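Local coordinates for protein Pcdhgb2 (Mus musculus, PDB 5SZR) that probably mediates calcium-dependent cell adhesion and may help establish specific neuronal connections in the brain; this piece holds extracellular cadherin domains 3 to 6, at residues 23-28 / 94-99; 49-54 / 78-83. All blocks are in the same frame, centred on the assembly; numbering follows the deposited sequence.

Contact 1. Residues 23-28 / 94-99; sequences SVLQVT and CSIQVK. With MAN (alpha-D-mannopyranose), chain S.
Val-24, Leu-25 and Val-27 face Cys-94, Ile-96 and Val-98 across the domain interior, on backbones that run nearly antiparallel (171° between their directions) with Val-24 and Val-98 8.6 Å apart at their CA atoms. The two strands belong to different sheets, and side chains alone fill the gap. Val-27 and Ile-96 make the closest approach. They meet tip to tip, with Val-27 CG1 3.6 Å from Ile-96 CD1. The same methyl of Val-27 lies 4.2 Å from Cys-94 SG. Ile-96 carries CG1 anti to its carbonyl carbon (chi1 -59°) and CD1 extended beyond it, which brings the terminal methyl to Val-27. Leu-25 comes obliquely across the isoleucine, with CD2 4.1 Å from Ile-96 CG1. At one end Val-24 CG1 and Val-98 CG2 are 4.5 Å apart, a looser touch. With an alanine in place of Ile-96, Val-27 CG1 and Leu-25 CD2 would probably lose the isoleucine chain they rest on, opening a gap between the strands.

Val-24 and Leu-25 both face Ile-64 in a classic beta bulge. The bulge breaks the usual alternation, letting two successive side chains point inward. Phe-10 lies against Leu-25 and Val-27. On the other side of the strand Ser-23 OG is joined to mannose C1 by a 1.4 Å covalent bond, and mannose O3 lies 2.9 Å from Gln-26 N. The O-linked sugar thus sits on the outer surface, while Gln-26 also points away from the interior. The contact is purely apolar: aliphatic carbons and one sulfur help to pack the two sheets of this cadherin beta sandwich, and the sugar remains outside the core.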
loop_
_atom_site.group_PDB
_atom_site.type_symbol
_atom_site.label_atom_id
_atom_site.label_comp_id
_atom_site.label_asym_id
_atom_site.label_seq_id
_atom_site.Cartn_x
_atom_site.Cartn_y
_atom_site.Cartn_z
ATOM N N SER A 23 58.288 32.084 19.597
ATOM C CA SER A 23 59.174 32.586 20.641
ATOM C C SER A 23 58.593 32.252 22.011
ATOM O O SER A 23 57.512 32.733 22.368
ATOM C CB SER A 23 59.368 34.093 20.482
ATOM O OG SER A 23 60.152 34.628 21.532
ATOM N N VAL A 24 59.308 31.430 22.781
ATOM C CA VAL A 24 58.833 31.002 24.094
ATOM C C VAL A 24 59.342 31.951 25.168
ATOM O O VAL A 24 58.551 32.571 25.890
ATOM C CB VAL A 24 59.265 29.559 24.408
ATOM C CG1 VAL A 24 59.012 29.244 25.876
ATOM C CG2 VAL A 24 58.532 28.572 23.510
ATOM N N LEU A 25 60.665 32.059 25.284
ATOM C CA LEU A 25 61.316 32.865 26.306
ATOM C C LEU A 25 62.811 32.861 26.038
ATOM O O LEU A 25 63.354 31.887 25.507
ATOM C CB LEU A 25 61.036 32.331 27.717
ATOM C CG LEU A 25 61.574 33.173 28.880
ATOM C CD1 LEU A 25 60.793 34.473 29.000
ATOM C CD2 LEU A 25 61.556 32.404 30.194
ATOM N N GLN A 26 63.465 33.960 26.397
ATOM C CA GLN A 26 64.917 34.029 26.432
ATOM C C GLN A 26 65.356 34.193 27.878
ATOM O O GLN A 26 64.860 35.078 28.585
ATOM C CB GLN A 26 65.448 35.184 25.581
ATOM C CG GLN A 26 66.962 35.294 25.608
ATOM C CD GLN A 26 67.488 36.443 24.771
ATOM O OE1 GLN A 26 66.718 37.221 24.205
ATOM N NE2 GLN A 26 68.809 36.553 24.687
ATOM N N VAL A 27 66.263 33.329 28.322
ATOM C CA VAL A 27 66.866 33.429 29.645
ATOM C C VAL A 27 68.336 33.790 29.476
ATOM O O VAL A 27 69.014 33.274 28.580
ATOM C CB VAL A 27 66.701 32.123 30.446
ATOM C CG1 VAL A 27 65.259 31.965 30.900
ATOM C CG2 VAL A 27 67.128 30.924 29.610
ATOM N N THR A 28 68.824 34.691 30.326
ATOM C CA THR A 28 70.210 35.135 30.280
ATOM C C THR A 28 70.797 35.140 31.683
ATOM O O THR A 28 70.124 35.515 32.647
ATOM C CB THR A 28 70.337 36.537 29.656
ATOM O OG1 THR A 28 69.392 37.427 30.260
ATOM C CG2 THR A 28 70.094 36.485 28.154
ATOM N N CYS A 94 68.470 27.454 36.010
ATOM C CA CYS A 94 67.136 27.997 36.215
ATOM C C CYS A 94 66.134 27.074 35.537
ATOM O O CYS A 94 66.490 26.274 34.667
ATOM C CB CYS A 94 67.006 29.423 35.674
ATOM S SG CYS A 94 66.815 29.520 33.886
ATOM N N SER A 95 64.873 27.189 35.944
ATOM C CA SER A 95 63.808 26.353 35.411
ATOM C C SER A 95 62.720 27.212 34.784
ATOM O O SER A 95 62.465 28.341 35.218
ATOM C CB SER A 95 63.198 25.455 36.494
ATOM O OG SER A 95 64.071 24.388 36.817
ATOM N N ILE A 96 62.086 26.665 33.752
ATOM C CA ILE A 96 61.029 27.342 33.012
ATOM C C ILE A 96 59.869 26.366 32.891
ATOM O O ILE A 96 59.965 25.369 32.166
ATOM C CB ILE A 96 61.498 27.806 31.630
ATOM C CG1 ILE A 96 62.673 28.769 31.780
ATOM C CG2 ILE A 96 60.351 28.460 30.870
ATOM C CD1 ILE A 96 63.580 28.785 30.599
ATOM N N GLN A 97 58.780 26.645 33.599
ATOM C CA GLN A 97 57.604 25.783 33.589
ATOM C C GLN A 97 56.646 26.292 32.519
ATOM O O GLN A 97 56.078 27.383 32.651
ATOM C CB GLN A 97 56.951 25.754 34.965
ATOM C CG GLN A 97 57.821 25.077 35.999
ATOM C CD GLN A 97 57.170 25.003 37.353
ATOM O OE1 GLN A 97 56.062 24.482 37.497
ATOM N NE2 GLN A 97 57.854 25.523 38.362
ATOM N N VAL A 98 56.480 25.507 31.459
ATOM C CA VAL A 98 55.697 25.898 30.294
ATOM C C VAL A 98 54.320 25.267 30.413
ATOM O O VAL A 98 54.183 24.036 30.412
ATOM C CB VAL A 98 56.386 25.479 28.987
ATOM C CG1 VAL A 98 55.516 25.838 27.795
ATOM C CG2 VAL A 98 57.753 26.141 28.874
ATOM N N LYS A 99 53.300 26.111 30.516
ATOM C CA LYS A 99 51.916 25.671 30.605
ATOM C C LYS A 99 51.284 25.748 29.221
ATOM O O LYS A 99 51.466 26.736 28.502
ATOM C CB LYS A 99 51.147 26.532 31.606
ATOM C CG LYS A 99 49.656 26.298 31.618
ATOM C CD LYS A 99 48.978 27.184 32.652
ATOM C CE LYS A 99 47.466 27.026 32.596
ATOM N NZ LYS A 99 46.769 27.887 33.592
HETATM C C1 MAN S . 60.353 36.034 21.287
HETATM C C2 MAN S . 61.617 36.017 22.165
HETATM C C3 MAN S . 61.242 35.718 23.630
HETATM C C4 MAN S . 60.101 36.632 24.120
HETATM C C5 MAN S . 58.901 36.500 23.170
HETATM C C6 MAN S . 57.746 37.412 23.539
HETATM O O2 MAN S . 62.260 37.296 22.170
HETATM O O3 MAN S . 62.366 35.809 24.504
HETATM O O4 MAN S . 59.705 36.260 25.433
HETATM O O5 MAN S . 59.320 36.837 21.822
HETATM O O6 MAN S . 57.468 37.233 24.923
#

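Contact 2. Residues 49-54 / 78-83; sequences EQVERI and YTLNVE. With EDO (1,2-ethanediol), chain B.
Val-51 and Tyr-78 hold the middle of this contact between a short helix and a strand. Val-51 CG2 approaches the ring obliquely, 4.3 Å from Tyr-78 CD1. The same methyl rests 3.6 Å from the backbone oxygen Thr-79 O. The other branch, CG1, lies 3.9 Å from Leu-80 CG. Val-51 has CG1 anti to its backbone N (chi1 167°), which turns CG1 to Leu-80 and leaves CG2, beside the backbone N, on the Tyr-78 and Thr-79 side. Three residues on, Ile-54 meets the end of the tyrosine at about a right angle, with CG1 4.0 Å from Tyr-78 OH. Gln-50 adds a light touch: its CB is at the ring edge, near the ring plane, 4.5 Å from Tyr-78 CE1, while the amide leads away. The contact is thus mostly apolar, with Val-51 and Leu-80 buried and Gln-50 exposed at the border.

Phe-55 packs edge-to-face with Tyr-78, and it also touches Leu-80. Within the helix, Ile-54 N donates to Val-51 O, which links two of the three residues that meet the tyrosine. Arg-53 NH1 and Glu-49 OE2 form a long salt bridge of 3.9 Å, also within the helix.

The contact joins this helix to a face of one sheet of the cadherin beta sandwich, with the Tyr-78 side chain about 10 Å from a bound calcium ion. The segment axes are 8.7 Å apart at their closest and stand at 82°, so the helix lies across strand 77-85. It leads straight into strand 55-57 of the three-stranded sheet, and its last residue, Ile-54, is hydrogen-bonded through the backbone to Lys-67. Strand 77-85 lies between strands 91-101 and 41-44 in the other sheet, whose Phe-44 packs on Leu-80.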
loop_
_atom_site.group_PDB
_atom_site.type_symbol
_atom_site.label_atom_id
_atom_site.label_comp_id
_atom_site.label_asym_id
_atom_site.label_seq_id
_atom_site.Cartn_x
_atom_site.Cartn_y
_atom_site.Cartn_z
ATOM N N GLU A 49 62.465 13.609 27.629
ATOM C CA GLU A 49 62.873 13.402 26.244
ATOM C C GLU A 49 62.082 14.292 25.293
ATOM O O GLU A 49 62.628 14.793 24.303
ATOM C CB GLU A 49 62.705 11.931 25.866
ATOM C CG GLU A 49 62.877 11.655 24.387
ATOM C CD GLU A 49 62.627 10.205 24.035
ATOM O OE1 GLU A 49 62.216 9.442 24.933
ATOM O OE2 GLU A 49 62.845 9.832 22.863
ATOM N N GLN A 50 60.800 14.511 25.585
ATOM C CA GLN A 50 59.978 15.338 24.710
ATOM C C GLN A 50 60.383 16.806 24.748
ATOM O O GLN A 50 60.119 17.530 23.782
ATOM C CB GLN A 50 58.502 15.178 25.075
ATOM C CG GLN A 50 58.024 13.743 25.009
ATOM C CD GLN A 50 58.477 13.041 23.740
ATOM O OE1 GLN A 50 59.062 11.957 23.793
ATOM N NE2 GLN A 50 58.202 13.652 22.592
ATOM N N VAL A 51 61.016 17.262 25.830
ATOM C CA VAL A 51 61.553 18.623 25.851
ATOM C C VAL A 51 62.584 18.798 24.742
ATOM O O VAL A 51 62.531 19.760 23.964
ATOM C CB VAL A 51 62.152 18.950 27.232
ATOM C CG1 VAL A 51 62.977 20.230 27.165
ATOM C CG2 VAL A 51 61.055 19.082 28.277
ATOM N N GLU A 52 63.538 17.864 24.653
ATOM C CA GLU A 52 64.541 17.920 23.597
ATOM C C GLU A 52 63.910 17.846 22.212
ATOM O O GLU A 52 64.508 18.301 21.233
ATOM C CB GLU A 52 65.546 16.781 23.770
ATOM C CG GLU A 52 66.455 16.903 24.981
ATOM C CD GLU A 52 67.640 17.822 24.740
ATOM O OE1 GLU A 52 67.624 18.578 23.745
ATOM O OE2 GLU A 52 68.594 17.783 25.547
ATOM N N ARG A 53 62.707 17.278 22.112
ATOM C CA ARG A 53 62.052 17.044 20.836
ATOM C C ARG A 53 61.087 18.154 20.439
ATOM O O ARG A 53 60.676 18.217 19.277
ATOM C CB ARG A 53 61.302 15.707 20.884
ATOM C CG ARG A 53 61.246 14.970 19.561
ATOM C CD ARG A 53 61.435 13.473 19.760
ATOM N NE ARG A 53 62.480 13.152 20.737
ATOM C CZ ARG A 53 63.789 13.309 20.534
ATOM N NH1 ARG A 53 64.654 12.975 21.485
ATOM N NH2 ARG A 53 64.238 13.804 19.387
ATOM N N ILE A 54 60.728 19.033 21.367
ATOM C CA ILE A 54 59.756 20.086 21.123
ATOM C C ILE A 54 60.405 21.466 21.113
ATOM O O ILE A 54 60.032 22.323 20.305
ATOM C CB ILE A 54 58.623 20.015 22.175
ATOM C CG1 ILE A 54 57.774 18.759 21.972
ATOM C CG2 ILE A 54 57.756 21.265 22.143
ATOM C CD1 ILE A 54 56.973 18.772 20.687
ATOM N N TYR A 78 55.294 21.439 30.226
ATOM C CA TYR A 78 56.689 21.066 30.041
ATOM C C TYR A 78 57.547 21.741 31.100
ATOM O O TYR A 78 57.337 22.913 31.433
ATOM C CB TYR A 78 57.204 21.459 28.651
ATOM C CG TYR A 78 56.496 20.784 27.496
ATOM C CD1 TYR A 78 56.915 19.548 27.026
ATOM C CD2 TYR A 78 55.423 21.398 26.862
ATOM C CE1 TYR A 78 56.267 18.930 25.961
ATOM C CE2 TYR A 78 54.776 20.796 25.801
ATOM C CZ TYR A 78 55.201 19.561 25.357
ATOM O OH TYR A 78 54.563 18.962 24.299
ATOM N N THR A 79 58.523 20.997 31.616
ATOM C CA THR A 79 59.484 21.494 32.592
ATOM C C THR A 79 60.848 21.587 31.921
ATOM O O THR A 79 61.402 20.570 31.488
ATOM C CB THR A 79 59.543 20.586 33.820
ATOM O OG1 THR A 79 58.362 20.768 34.609
ATOM C CG2 THR A 79 60.759 20.912 34.669
ATOM N N LEU A 80 61.380 22.801 31.834
ATOM C CA LEU A 80 62.643 23.069 31.161
ATOM C C LEU A 80 63.667 23.534 32.191
ATOM O O LEU A 80 63.465 24.557 32.855
ATOM C CB LEU A 80 62.469 24.120 30.063
ATOM C CG LEU A 80 61.896 23.691 28.707
ATOM C CD1 LEU A 80 60.439 23.261 28.812
ATOM C CD2 LEU A 80 62.052 24.812 27.681
ATOM N N ASN A 81 64.753 22.783 32.327
ATOM C CA ASN A 81 65.874 23.167 33.173
ATOM C C ASN A 81 67.027 23.573 32.268
ATOM O O ASN A 81 67.439 22.794 31.400
ATOM C CB ASN A 81 66.284 22.022 34.098
ATOM C CG ASN A 81 65.127 21.498 34.921
ATOM O OD1 ASN A 81 64.392 22.264 35.543
ATOM N ND2 ASN A 81 64.954 20.181 34.923
ATOM N N VAL A 82 67.535 24.787 32.460
ATOM C CA VAL A 82 68.611 25.335 31.645
ATOM C C VAL A 82 69.841 25.528 32.520
ATOM O O VAL A 82 69.745 26.011 33.654
ATOM C CB VAL A 82 68.198 26.658 30.971
ATOM C CG1 VAL A 82 69.378 27.284 30.247
ATOM C CG2 VAL A 82 67.051 26.417 29.998
ATOM N N GLU A 83 70.997 25.145 31.988
ATOM C CA GLU A 83 72.273 25.274 32.677
ATOM C C GLU A 83 73.131 26.289 31.932
ATOM O O GLU A 83 73.370 26.138 30.729
ATOM C CB GLU A 83 72.982 23.924 32.757
ATOM C CG GLU A 83 74.314 23.974 33.470
ATOM C CD GLU A 83 75.218 22.827 33.075
ATOM O OE1 GLU A 83 75.106 22.351 31.924
ATOM O OE2 GLU A 83 76.037 22.402 33.917
HETATM C C1 EDO B . 63.063 10.440 31.127
HETATM O O1 EDO B . 61.889 11.038 31.686
HETATM C C2 EDO B . 62.970 10.431 29.608
HETATM O O2 EDO B . 62.924 11.780 29.131
#

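In the fold
Both contacts lie in the first cadherin domain of this four-domain piece. From the N terminus, strand 9-15 comes first, then segment 23-28, which opens contact 1. The chain goes through strand 41-44 to the helix of contact 2, then through strands 55-57 and 63-66. Residues 78-83 close contact 2, and 94-99 close contact 1, so contact 2 is nested inside the loop of contact 1. The closing strands are neighbours in one sheet: Ile-96 N lies 2.7 Å from Leu-80 O, a probable hydrogen bond. Contact 1 ties that sheet to the opposing one, and contact 2 packs the helix against the sheet of strands 77-85 and 91-101.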